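Local coordinates for protein angel homolog 2 (Homo sapiens, PDB 6RVZ) that probably acts on RNA, binding messenger RNA 3' untranslated regions, and holds adenosine-2',3'-vanadate in a pocket of a DNase I-like domain, at residues Y72-R77 / C355-A360; P200-I205 / G273-S278; V106-Y111 / Y128-G133; I231-D236 / Y365-A370. All blocks are in the same frame, centred on the assembly; numbering follows the deposited sequence.

Contact 1 of 4, residues Y72-R77 / C355-A360. With ADN (adenosine), chain D.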
# COMPACT_ATOMS: atom_id res chain seq x y z
N TYR A 72 11.30 -15.82 10.18
CA TYR A 72 12.57 -15.74 9.47
C TYR A 72 13.51 -16.86 9.92
O TYR A 72 14.72 -16.71 9.87
CB TYR A 72 13.16 -14.33 9.67
CG TYR A 72 12.12 -13.25 9.47
CD1 TYR A 72 11.62 -12.97 8.22
CD2 TYR A 72 11.59 -12.56 10.55
CE1 TYR A 72 10.64 -12.01 8.02
CE2 TYR A 72 10.61 -11.60 10.38
CZ TYR A 72 10.13 -11.32 9.11
OH TYR A 72 9.16 -10.37 8.92
N ARG A 73 12.92 -18.01 10.30
CA ARG A 73 13.66 -19.20 10.70
C ARG A 73 14.48 -19.73 9.52
O ARG A 73 15.56 -20.29 9.73
CB ARG A 73 12.68 -20.28 11.19
CG ARG A 73 12.24 -20.11 12.64
CD ARG A 73 11.11 -21.03 13.06
NE ARG A 73 10.72 -20.77 14.43
CZ ARG A 73 9.66 -21.31 15.04
NH1 ARG A 73 8.89 -22.16 14.39
NH2 ARG A 73 9.38 -20.99 16.29
N HIS A 74 13.96 -19.56 8.30
CA HIS A 74 14.59 -20.02 7.07
C HIS A 74 15.84 -19.21 6.71
O HIS A 74 16.62 -19.64 5.87
CB HIS A 74 13.56 -19.99 5.93
CG HIS A 74 13.09 -18.61 5.58
ND1 HIS A 74 12.17 -17.93 6.34
CD2 HIS A 74 13.42 -17.80 4.55
CE1 HIS A 74 11.95 -16.75 5.80
NE2 HIS A 74 12.70 -16.64 4.71
N CYS A 75 16.02 -18.03 7.33
CA CYS A 75 17.07 -17.10 6.94
C CYS A 75 18.38 -17.41 7.68
O CYS A 75 18.36 -17.81 8.84
CB CYS A 75 16.66 -15.66 7.25
SG CYS A 75 15.07 -15.19 6.52
N ARG A 76 19.50 -17.18 6.99
CA ARG A 76 20.82 -17.17 7.62
C ARG A 76 20.90 -15.95 8.53
O ARG A 76 20.46 -14.87 8.15
CB ARG A 76 21.92 -17.18 6.54
CG ARG A 76 21.93 -18.43 5.66
CD ARG A 76 22.86 -18.33 4.46
NE ARG A 76 24.18 -17.90 4.91
CZ ARG A 76 24.75 -16.74 4.60
NH1 ARG A 76 24.15 -15.91 3.78
NH2 ARG A 76 25.92 -16.42 5.13
N ARG A 77 21.48 -16.12 9.73
CA ARG A 77 21.40 -15.12 10.79
C ARG A 77 21.97 -13.78 10.33
O ARG A 77 21.34 -12.75 10.57
CB ARG A 77 22.11 -15.61 12.06
CG ARG A 77 21.54 -16.89 12.67
CD ARG A 77 20.13 -16.73 13.21
NE ARG A 77 19.10 -17.18 12.28
CZ ARG A 77 17.83 -16.75 12.28
NH1 ARG A 77 17.43 -15.85 13.16
NH2 ARG A 77 16.98 -17.23 11.40
N CYS A 355 7.26 -13.19 0.96
CA CYS A 355 7.64 -14.59 1.18
C CYS A 355 8.47 -14.71 2.46
O CYS A 355 9.54 -14.11 2.56
CB CYS A 355 8.44 -15.14 0.00
SG CYS A 355 8.67 -16.94 0.04
N HIS A 356 7.96 -15.46 3.45
CA HIS A 356 8.73 -15.81 4.64
C HIS A 356 8.31 -17.21 5.11
O HIS A 356 7.65 -17.92 4.36
CB HIS A 356 8.63 -14.69 5.70
CG HIS A 356 7.25 -14.29 6.09
ND1 HIS A 356 6.30 -15.20 6.53
CD2 HIS A 356 6.66 -13.07 6.16
CE1 HIS A 356 5.19 -14.56 6.82
NE2 HIS A 356 5.38 -13.25 6.60
N SER A 357 8.71 -17.61 6.33
CA SER A 357 8.51 -18.97 6.81
C SER A 357 7.04 -19.40 6.76
O SER A 357 6.77 -20.58 6.60
CB SER A 357 9.07 -19.15 8.20
OG SER A 357 10.49 -19.08 8.20
N ARG A 358 6.11 -18.45 6.92
CA ARG A 358 4.70 -18.78 7.11
C ARG A 358 3.79 -18.25 6.00
O ARG A 358 2.61 -18.58 6.00
CB ARG A 358 4.22 -18.24 8.46
CG ARG A 358 4.89 -18.91 9.66
CD ARG A 358 4.29 -18.45 10.97
NE ARG A 358 2.89 -18.80 11.12
CZ ARG A 358 2.45 -19.95 11.62
NH1 ARG A 358 3.30 -20.88 12.02
NH2 ARG A 358 1.15 -20.17 11.73
N SER A 359 4.31 -17.44 5.05
CA SER A 359 3.45 -16.79 4.07
C SER A 359 4.15 -16.60 2.73
O SER A 359 5.33 -16.24 2.69
CB SER A 359 2.95 -15.46 4.61
OG SER A 359 1.79 -15.04 3.92
N ALA A 360 3.40 -16.83 1.64
CA ALA A 360 3.81 -16.51 0.28
C ALA A 360 2.59 -16.04 -0.51
O ALA A 360 1.90 -16.84 -1.14
CB ALA A 360 4.47 -17.70 -0.37
O5' ADN D . 13.70 -29.16 1.61
C5' ADN D . 12.92 -28.04 1.98
C4' ADN D . 12.69 -27.14 0.78
O4' ADN D . 11.72 -26.12 1.13
C3' ADN D . 13.95 -26.38 0.35
O3' ADN D . 13.95 -26.12 -1.04
C2' ADN D . 13.86 -25.10 1.19
O2' ADN D . 14.46 -23.97 0.60
C1' ADN D . 12.35 -24.86 1.26
N9 ADN D . 11.91 -24.23 2.51
C8 ADN D . 12.66 -23.91 3.62
N7 ADN D . 11.95 -23.34 4.57
C5 ADN D . 10.65 -23.27 4.06
C6 ADN D . 9.44 -22.77 4.59
N6 ADN D . 9.31 -22.21 5.80
N1 ADN D . 8.33 -22.86 3.80
C2 ADN D . 8.45 -23.41 2.58
N3 ADN D . 9.54 -23.92 1.99
C4 ADN D . 10.62 -23.82 2.79

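Contact 2 of 4, residues P200-I205 / G273-S278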
# COMPACT_ATOMS: atom_id res chain seq x y z
N PRO A 200 -5.76 -10.99 10.64
CA PRO A 200 -6.63 -11.60 9.63
C PRO A 200 -8.14 -11.60 9.93
O PRO A 200 -8.94 -11.52 9.01
CB PRO A 200 -6.12 -13.05 9.55
CG PRO A 200 -4.66 -12.94 9.95
CD PRO A 200 -4.66 -11.89 11.04
N ARG A 201 -8.51 -11.71 11.22
CA ARG A 201 -9.91 -11.88 11.61
C ARG A 201 -10.70 -10.59 11.40
O ARG A 201 -11.87 -10.65 11.03
CB ARG A 201 -10.02 -12.34 13.07
CG ARG A 201 -11.45 -12.55 13.55
CD ARG A 201 -11.55 -13.29 14.86
NE ARG A 201 -11.06 -12.55 16.02
CZ ARG A 201 -11.59 -12.59 17.24
NH1 ARG A 201 -12.70 -13.28 17.46
NH2 ARG A 201 -11.01 -11.94 18.23
N ARG A 202 -10.09 -9.42 11.65
CA ARG A 202 -10.83 -8.18 11.80
C ARG A 202 -10.96 -7.45 10.46
O ARG A 202 -10.38 -6.38 10.26
CB ARG A 202 -10.15 -7.29 12.86
CG ARG A 202 -10.09 -7.92 14.25
CD ARG A 202 -11.44 -8.36 14.77
NE ARG A 202 -12.40 -7.27 14.79
CZ ARG A 202 -12.52 -6.38 15.77
NH1 ARG A 202 -11.74 -6.45 16.83
NH2 ARG A 202 -13.43 -5.42 15.69
N GLY A 203 -11.78 -8.01 9.57
CA GLY A 203 -12.08 -7.42 8.28
C GLY A 203 -12.99 -6.20 8.39
O GLY A 203 -13.03 -5.38 7.48
N ASP A 204 -13.73 -6.11 9.50
CA ASP A 204 -14.54 -4.94 9.81
C ASP A 204 -13.63 -3.71 9.94
O ASP A 204 -13.93 -2.66 9.39
CB ASP A 204 -15.42 -5.15 11.04
CG ASP A 204 -14.70 -5.68 12.27
OD1 ASP A 204 -13.65 -6.33 12.11
OD2 ASP A 204 -15.20 -5.43 13.39
N ILE A 205 -12.50 -3.87 10.66
CA ILE A 205 -11.57 -2.77 10.87
C ILE A 205 -10.88 -2.43 9.56
O ILE A 205 -10.72 -1.26 9.23
CB ILE A 205 -10.56 -3.08 12.00
CG1 ILE A 205 -11.27 -3.37 13.33
CG2 ILE A 205 -9.55 -1.95 12.14
CD1 ILE A 205 -10.33 -3.68 14.48
N GLY A 273 -16.75 -20.01 13.28
CA GLY A 273 -17.13 -19.28 14.48
C GLY A 273 -16.94 -17.77 14.37
O GLY A 273 -16.85 -17.09 15.39
N GLN A 274 -16.91 -17.24 13.13
CA GLN A 274 -16.70 -15.82 12.91
C GLN A 274 -18.05 -15.12 12.76
O GLN A 274 -18.97 -15.66 12.14
CB GLN A 274 -15.80 -15.59 11.71
CG GLN A 274 -14.32 -15.79 12.02
CD GLN A 274 -13.44 -15.53 10.82
OE1 GLN A 274 -13.92 -15.18 9.74
NE2 GLN A 274 -12.14 -15.70 11.00
N ARG A 275 -18.16 -13.91 13.32
CA ARG A 275 -19.38 -13.13 13.22
C ARG A 275 -19.42 -12.48 11.84
O ARG A 275 -18.38 -12.32 11.19
CB ARG A 275 -19.52 -12.12 14.37
CG ARG A 275 -18.51 -10.98 14.37
CD ARG A 275 -18.63 -10.13 15.63
NE ARG A 275 -17.43 -9.32 15.78
CZ ARG A 275 -17.20 -8.18 15.14
NH1 ARG A 275 -18.12 -7.67 14.33
NH2 ARG A 275 -16.05 -7.55 15.31
N ILE A 276 -20.64 -12.16 11.40
CA ILE A 276 -20.92 -11.60 10.08
C ILE A 276 -20.81 -10.08 10.19
O ILE A 276 -21.00 -9.52 11.26
CB ILE A 276 -22.31 -12.10 9.62
CG1 ILE A 276 -22.23 -13.48 8.94
CG2 ILE A 276 -23.02 -11.10 8.73
CD1 ILE A 276 -21.40 -14.50 9.69
N LEU A 277 -20.49 -9.42 9.07
CA LEU A 277 -20.32 -7.97 9.05
C LEU A 277 -21.64 -7.29 9.41
O LEU A 277 -22.70 -7.68 8.92
CB LEU A 277 -19.84 -7.53 7.66
CG LEU A 277 -18.33 -7.53 7.45
CD1 LEU A 277 -17.99 -7.29 5.99
CD2 LEU A 277 -17.64 -6.50 8.33
N SER A 278 -21.55 -6.26 10.26
CA SER A 278 -22.69 -5.45 10.65
C SER A 278 -23.06 -4.48 9.53
O SER A 278 -22.21 -4.08 8.74
CB SER A 278 -22.42 -4.69 11.93
OG SER A 278 -22.31 -5.59 13.03
O HOH W 1 -17.67 -4.63 13.95

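Contact 3 of 4, residues V106-Y111 / Y128-G133. With KL2 (adenosine-2',3'-vanadate), chain B.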
# COMPACT_ATOMS: atom_id res chain seq x y z
N VAL A 106 8.46 1.79 7.71
CA VAL A 106 9.58 2.71 7.84
C VAL A 106 9.73 3.06 9.32
O VAL A 106 8.93 3.81 9.86
CB VAL A 106 9.35 3.96 6.97
CG1 VAL A 106 10.47 4.99 7.14
CG2 VAL A 106 9.18 3.61 5.50
N GLN A 107 10.77 2.49 9.95
CA GLN A 107 11.00 2.64 11.38
C GLN A 107 11.50 4.05 11.67
O GLN A 107 12.39 4.54 10.98
CB GLN A 107 11.99 1.57 11.85
CG GLN A 107 11.94 1.29 13.34
CD GLN A 107 12.69 0.02 13.68
OE1 GLN A 107 12.28 -1.08 13.33
NE2 GLN A 107 13.82 0.18 14.36
N GLU A 108 10.93 4.70 12.70
CA GLU A 108 11.15 6.11 12.97
C GLU A 108 12.63 6.40 13.21
O GLU A 108 13.19 7.29 12.57
CB GLU A 108 10.32 6.58 14.17
CG GLU A 108 10.67 7.98 14.66
CD GLU A 108 9.93 8.44 15.90
OE1 GLU A 108 9.76 7.61 16.82
OE2 GLU A 108 9.53 9.62 15.94
N ASP A 109 13.24 5.67 14.14
CA ASP A 109 14.62 5.92 14.54
C ASP A 109 15.54 5.77 13.32
O ASP A 109 16.39 6.63 13.07
CB ASP A 109 15.05 5.06 15.73
CG ASP A 109 14.80 3.56 15.60
OD1 ASP A 109 14.49 3.10 14.48
OD2 ASP A 109 14.91 2.86 16.63
N HIS A 110 15.35 4.68 12.56
CA HIS A 110 16.14 4.41 11.36
C HIS A 110 15.87 5.45 10.28
O HIS A 110 16.77 5.79 9.51
CB HIS A 110 15.86 2.99 10.85
CG HIS A 110 16.37 1.91 11.75
ND1 HIS A 110 15.88 0.62 11.70
CD2 HIS A 110 17.31 1.93 12.72
CE1 HIS A 110 16.51 -0.12 12.60
NE2 HIS A 110 17.38 0.66 13.24
N TYR A 111 14.62 5.93 10.20
CA TYR A 111 14.22 6.93 9.23
C TYR A 111 14.99 8.23 9.46
O TYR A 111 15.53 8.81 8.52
CB TYR A 111 12.70 7.15 9.30
CG TYR A 111 12.16 8.16 8.31
CD1 TYR A 111 12.16 7.90 6.95
CD2 TYR A 111 11.62 9.36 8.75
CE1 TYR A 111 11.65 8.81 6.05
CE2 TYR A 111 11.10 10.28 7.85
CZ TYR A 111 11.12 10.01 6.50
OH TYR A 111 10.61 10.93 5.62
N TYR A 128 6.52 11.76 6.02
CA TYR A 128 6.41 10.60 6.88
C TYR A 128 5.13 10.69 7.72
O TYR A 128 4.73 11.78 8.10
CB TYR A 128 7.65 10.52 7.78
CG TYR A 128 7.75 9.33 8.70
CD1 TYR A 128 7.86 8.04 8.21
CD2 TYR A 128 7.79 9.49 10.08
CE1 TYR A 128 7.98 6.94 9.06
CE2 TYR A 128 7.91 8.41 10.94
CZ TYR A 128 8.01 7.13 10.43
OH TYR A 128 8.12 6.05 11.26
N LYS A 129 4.51 9.53 7.97
CA LYS A 129 3.42 9.41 8.92
C LYS A 129 3.61 8.12 9.71
O LYS A 129 3.44 7.03 9.18
CB LYS A 129 2.05 9.42 8.22
CG LYS A 129 0.85 9.29 9.15
CD LYS A 129 0.91 10.20 10.37
CE LYS A 129 -0.32 10.13 11.25
NZ LYS A 129 -0.18 10.94 12.48
N MET A 130 3.98 8.28 10.99
CA MET A 130 4.22 7.17 11.89
C MET A 130 2.88 6.63 12.40
O MET A 130 1.92 7.38 12.55
CB MET A 130 5.06 7.63 13.08
CG MET A 130 5.73 6.50 13.83
SD MET A 130 6.71 7.09 15.23
CE MET A 130 5.55 8.18 16.04
N ARG A 131 2.83 5.31 12.66
CA ARG A 131 1.71 4.70 13.36
C ARG A 131 1.63 5.31 14.76
O ARG A 131 2.64 5.75 15.30
CB ARG A 131 1.86 3.17 13.38
CG ARG A 131 1.59 2.50 12.04
CD ARG A 131 1.25 1.03 12.17
NE ARG A 131 2.39 0.20 12.51
CZ ARG A 131 2.32 -1.04 12.97
NH1 ARG A 131 3.43 -1.72 13.21
NH2 ARG A 131 1.15 -1.60 13.20
N THR A 132 0.42 5.31 15.34
CA THR A 132 0.09 6.14 16.50
C THR A 132 0.18 5.37 17.82
O THR A 132 -0.19 5.90 18.86
CB THR A 132 -1.32 6.73 16.36
OG1 THR A 132 -2.22 5.67 16.04
CG2 THR A 132 -1.40 7.80 15.29
N GLY A 133 0.68 4.13 17.80
CA GLY A 133 0.63 3.28 18.98
C GLY A 133 2.00 3.03 19.60
O GLY A 133 2.82 3.95 19.71
O2V KL2 B . 2.43 -9.50 6.66
V KL2 B . 2.94 -7.60 6.85
O2' KL2 B . 3.91 -8.01 8.54
O1V KL2 B . 1.79 -7.08 5.17
O3V KL2 B . 4.72 -6.88 6.01
O3' KL2 B . 1.89 -6.43 8.08
C3' KL2 B . 2.18 -6.65 9.46
C2' KL2 B . 3.03 -7.89 9.65
C4' KL2 B . 3.04 -5.57 10.10
C5' KL2 B . 2.20 -4.38 10.54
O5' KL2 B . 1.34 -4.75 11.62
O4' KL2 B . 3.71 -6.24 11.19
C1' KL2 B . 3.79 -7.65 10.94
N1 KL2 B . 2.44 -12.41 12.61
C2 KL2 B . 3.02 -12.06 11.45
N3 KL2 B . 3.32 -10.78 11.16
C4 KL2 B . 3.01 -9.80 12.05
C5 KL2 B . 2.40 -10.14 13.25
C6 KL2 B . 2.12 -11.47 13.52
N6 KL2 B . 1.52 -11.82 14.69
N7 KL2 B . 2.20 -9.00 13.93
C8 KL2 B . 2.69 -8.00 13.18
N9 KL2 B . 3.17 -8.47 12.03

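Contact 4 of 4, residues I231-D236 / Y365-A370. With KL2 (adenosine-2',3'-vanadate), chain B.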
# COMPACT_ATOMS: atom_id res chain seq x y z
N ILE A 231 -5.09 9.73 -9.64
CA ILE A 231 -4.80 9.14 -8.34
C ILE A 231 -3.87 7.94 -8.52
O ILE A 231 -4.10 7.11 -9.39
CB ILE A 231 -6.10 8.74 -7.61
CG1 ILE A 231 -6.93 9.96 -7.20
CG2 ILE A 231 -5.82 7.84 -6.41
CD1 ILE A 231 -8.41 9.68 -7.04
N VAL A 232 -2.84 7.86 -7.67
CA VAL A 232 -2.04 6.65 -7.49
C VAL A 232 -2.11 6.26 -6.02
O VAL A 232 -1.63 7.00 -5.17
CB VAL A 232 -0.58 6.85 -7.95
CG1 VAL A 232 0.29 5.64 -7.65
CG2 VAL A 232 -0.49 7.22 -9.42
N MET A 233 -2.72 5.10 -5.73
CA MET A 233 -2.87 4.58 -4.37
C MET A 233 -2.01 3.32 -4.21
O MET A 233 -2.32 2.28 -4.79
CB MET A 233 -4.33 4.24 -4.06
CG MET A 233 -4.61 3.96 -2.59
SD MET A 233 -6.36 3.66 -2.22
CE MET A 233 -6.67 2.18 -3.17
N CYS A 234 -0.92 3.44 -3.44
CA CYS A 234 -0.01 2.34 -3.14
C CYS A 234 -0.24 1.84 -1.72
O CYS A 234 -0.89 2.51 -0.92
CB CYS A 234 1.44 2.78 -3.25
SG CYS A 234 1.90 3.39 -4.89
N GLY A 235 0.32 0.67 -1.40
CA GLY A 235 0.44 0.25 -0.02
C GLY A 235 0.35 -1.26 0.18
O GLY A 235 0.14 -2.03 -0.76
N ASP A 236 0.54 -1.64 1.45
CA ASP A 236 0.34 -2.99 1.95
C ASP A 236 -1.07 -3.06 2.54
O ASP A 236 -1.32 -2.52 3.62
CB ASP A 236 1.44 -3.32 2.96
CG ASP A 236 1.45 -4.75 3.45
OD1 ASP A 236 0.41 -5.43 3.32
OD2 ASP A 236 2.51 -5.18 3.97
N TYR A 365 0.02 -3.58 -3.53
CA TYR A 365 -0.62 -3.15 -4.77
C TYR A 365 -0.18 -1.73 -5.12
O TYR A 365 0.14 -0.93 -4.24
CB TYR A 365 -2.14 -3.21 -4.64
CG TYR A 365 -2.69 -4.56 -4.24
CD1 TYR A 365 -3.02 -5.52 -5.18
CD2 TYR A 365 -2.85 -4.89 -2.90
CE1 TYR A 365 -3.50 -6.76 -4.81
CE2 TYR A 365 -3.34 -6.12 -2.51
CZ TYR A 365 -3.66 -7.07 -3.47
OH TYR A 365 -4.14 -8.28 -3.09
N ILE A 366 -0.14 -1.44 -6.43
CA ILE A 366 -0.18 -0.09 -6.95
C ILE A 366 -1.48 0.05 -7.75
O ILE A 366 -1.61 -0.56 -8.80
CB ILE A 366 1.05 0.25 -7.81
CG1 ILE A 366 2.36 0.09 -7.03
CG2 ILE A 366 0.92 1.64 -8.41
CD1 ILE A 366 3.62 0.28 -7.87
N PHE A 367 -2.43 0.82 -7.20
CA PHE A 367 -3.66 1.17 -7.90
C PHE A 367 -3.49 2.54 -8.54
O PHE A 367 -2.73 3.37 -8.03
CB PHE A 367 -4.85 1.15 -6.94
CG PHE A 367 -5.15 -0.19 -6.32
CD1 PHE A 367 -5.76 -1.20 -7.05
CD2 PHE A 367 -4.84 -0.44 -4.99
CE1 PHE A 367 -6.04 -2.43 -6.48
CE2 PHE A 367 -5.12 -1.67 -4.42
CZ PHE A 367 -5.73 -2.66 -5.16
N TYR A 368 -4.21 2.77 -9.65
CA TYR A 368 -4.16 4.05 -10.36
C TYR A 368 -5.49 4.30 -11.08
O TYR A 368 -6.19 3.35 -11.43
CB TYR A 368 -2.98 4.07 -11.33
CG TYR A 368 -3.10 3.12 -12.49
CD1 TYR A 368 -3.52 3.56 -13.74
CD2 TYR A 368 -2.81 1.77 -12.34
CE1 TYR A 368 -3.65 2.68 -14.81
CE2 TYR A 368 -2.94 0.88 -13.40
CZ TYR A 368 -3.35 1.34 -14.64
OH TYR A 368 -3.48 0.47 -15.68
N SER A 369 -5.81 5.58 -11.28
CA SER A 369 -6.98 5.99 -12.05
C SER A 369 -6.78 5.63 -13.52
O SER A 369 -5.77 6.00 -14.11
CB SER A 369 -7.24 7.47 -11.91
OG SER A 369 -7.08 7.90 -10.57
N ALA A 370 -7.76 4.91 -14.10
CA ALA A 370 -7.70 4.48 -15.49
C ALA A 370 -8.82 5.15 -16.28
O ALA A 370 -9.99 4.98 -15.88
CB ALA A 370 -7.79 2.97 -15.55
O2V KL2 B . 2.43 -9.50 6.66
V KL2 B . 2.94 -7.60 6.85
O2' KL2 B . 3.91 -8.01 8.54
O1V KL2 B . 1.79 -7.08 5.17
O3V KL2 B . 4.72 -6.88 6.01
O3' KL2 B . 1.89 -6.43 8.08
C3' KL2 B . 2.18 -6.65 9.46
C2' KL2 B . 3.03 -7.89 9.65
C4' KL2 B . 3.04 -5.57 10.10
C5' KL2 B . 2.20 -4.38 10.54
O5' KL2 B . 1.34 -4.75 11.62
O4' KL2 B . 3.71 -6.24 11.19
C1' KL2 B . 3.79 -7.65 10.94
N1 KL2 B . 2.44 -12.41 12.61
C2 KL2 B . 3.02 -12.06 11.45
N3 KL2 B . 3.32 -10.78 11.16
C4 KL2 B . 3.01 -9.80 12.05
C5 KL2 B . 2.40 -10.14 13.25
C6 KL2 B . 2.12 -11.47 13.52
N6 KL2 B . 1.52 -11.82 14.69
N7 KL2 B . 2.20 -9.00 13.93
C8 KL2 B . 2.69 -8.00 13.18
N9 KL2 B . 3.17 -8.47 12.03

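Contact 1 of 4, residues Y72-R77 / C355-A360
H74 and S357 meet through a hydrogen bond, the ring nitrogen H74 ND1 donating to S357 OG at 2.8 Å. The N-H points almost straight at the oxygen (158°), which lies at the ring edge near its plane. H74 CG sits between the backbone N and the carbonyl carbon (chi1 65°), which turns the ring toward S357, with C75 SG over one of its faces. S357 OG is gripped more than once: the backbone H74 N adds a weak bond at 3.5 Å, and the hydroxyl is also bonded to the carbonyl oxygen of L71. Serine suits the spot, being small and able to accept and donate at once. The other ring nitrogen, H74 NE2, bonds to L409 O, and W404 meets the same ring edge-to-face.

Next to the serine, Y72 CE1 rests 4.1 Å from H356 CB, the two rings meeting obliquely, and Y72 OH is taken up by D417. H356 ND1 accepts from R358 N at 3.3 Å, which holds the imidazole to its own loop. On the other segment, R77 NH2 donates to C75 O at 3.0 Å and weakly to Y72 O, spanning both ends of the type I turn Y72-C75. The backbone S357 O receives N6 of a bound adenosine at 3.1 Å. These loops of the DNase I-like domain flank the nucleotide site, and the H356 side chain lies about 5 Å from the vanadate compound. Facing a serine hydroxyl that bonds to L71 O and, beyond, a carbonyl, both nitrogens of H74 appear to donate, consistent with a positively charged imidazole.

Contact 2 of 4, residues P200-I205 / G273-S278
R275 stretches across to D204, its NH2 donating to OD2 of that carboxylate at 3.0 Å in a salt bridge. The donor comes from above the carboxylate plane, and the two flat groups stand at 75° to each other. R202 holds the same acid side-on within its own segment: R202 NH2 meets OD2 of D204 at 2.9 Å on a nearly straight line (174°), while R202 NE reaches D204 OD1 at 3.1 Å. The two NH2 groups reach OD2 from opposite faces of its plane. D204 CG is turned between its backbone N and carbonyl carbon (chi1 51°), which lifts the carboxylate toward both arginines. An aspartate suits this first turn of helix 203-221, where a negative charge is favourable.

The close-packed side is formed by apolar groups. There L277 CD2 presses on D204 CB at 3.8 Å, I205 CD1 lies over one face of the R202 guanidinium, and L165 and L197 add cover. The outer side is looser. R275 is exposed, and a water bonded to D204 OD2 at 2.7 Å also reaches R275 NH1. R201 CG is merely 4.1 Å from Q274 NE2, an amide that turns to Q269 for its hydrogen bond. Replacing D204 with an alanine would probably leave the R202 and R275 guanidinium groups without the negative charge they share, setting both free to turn. One acid shared between two bases thus pins the start of a helix to the long loop between strands 253-255 and 329-331, an arrangement likely to keep that carboxylate ionised.

Contact 3 of 4, residues V106-Y111 / Y128-G133
Y128 lies across V106, E108 and Y111, its inner atoms packing on Y111 and its outer ones meeting V106. With Y128 CG anti to the backbone N (chi1 -177°), the side chain leaves its strand toward helix 108-121. Y128 CB touches Y111 CE2 at 3.5 Å, and Y128 CG lies close to the same carbon. Further out, Y128 CD1 stands over the centre of the Y111 ring. The two rings form an offset stack, centroids 4.4 Å apart and planes at 21°. The M130 backbone N lies over the opposite face of Y128.

This is a beta-alpha-beta crossover: strand 100-107, helix 108-121 and the parallel strand 124-130 at the sheet edge, with strand 137-144 inserted between the two strands. Tyrosine suits the corner, having a flat body for the helix and a polar tip for the strand end.

At the far end Y128 CE1 packs on V106 CG1 at 3.7 Å. Y128 OH donates to V106 O at 2.8 Å, the carbonyl lying at the ring edge, and touches E108 CB at 3.7 Å. Alongside, M130 SD rests 3.5 Å from E108 OE1. Beyond the strand, R131 forms salt bridges with D137 and D169 and lays one guanidinium face against C5' of the vanadate compound.

Contact 4 of 4, residues I231-D236 / Y365-A370
S369 turns its hydroxyl to the side of its own backbone N (chi1 -43°), which brings S369 OG to 2.9 Å from I231 N as a hydrogen-bond acceptor. M233 is extended as far as SD and then bends at chi3 (63°), laying its methyl CE beside F367 CD2 at 3.7 Å; the two side chains run the same way. The backbones between them are antiparallel, the strand directions 168° apart. M233 and F367 are a hydrogen-bonded pair, F367 N giving to M233 O at 2.8 Å. G235 and Y365 form the next such pair, both bonds longer. S369 N donates to I231 O at 3.0 Å, so at this end the serine hydroxyl replaces a backbone carbonyl of a regular ladder. An alanine instead of S369 would probably leave the I231 N-H without this acceptor, this end of the ladder held by one bond fewer.

Strands 231-236 and 360-369 belong to one of the two sheets of the DNase I-like sandwich. V232, C234 and I366 face the other sheet, meeting V54 and S56 of strand 49-58; C234 SG lies 4.0 Å from I366 CG1 and V232 CG1 4.1 Å from I366 CG2. Such compact or branched side chains suit a sheet-to-sheet interior. M233 looks the opposite way, onto L213 and I217 of helix 203-221, where a flexible thioether fits between helix and sheet. At the backbone angles of G235 a CB would be jammed against the carbonyl O of C234, which calls for glycine. Past it, D236 reaches the vanadate site, its carboxylate bonded to N58 and the backbone N of N238.

Overall arrangement
From the N terminus, the loop 72-77 opens contact 1, which closes only at 355-360 and so encloses much of the domain. Nested inside it, contact 3 makes the shortest closure, from 106-111 to 128-133, joining a strand end and the following helix to the edge strand of one sheet. Contact 2 comes after contact 3 in series and is also nested in contact 1; it ties the start of helix 203-221 to the loop 273-278. Contact 4 begins at 231-236, inside the loop of contact 2, and ends at 365-370, beyond contact 1, so it crosses both while pairing strands of the second sheet. Contacts 3 and 4 both touch the bound vanadate compound, though their centres are 22 Å apart.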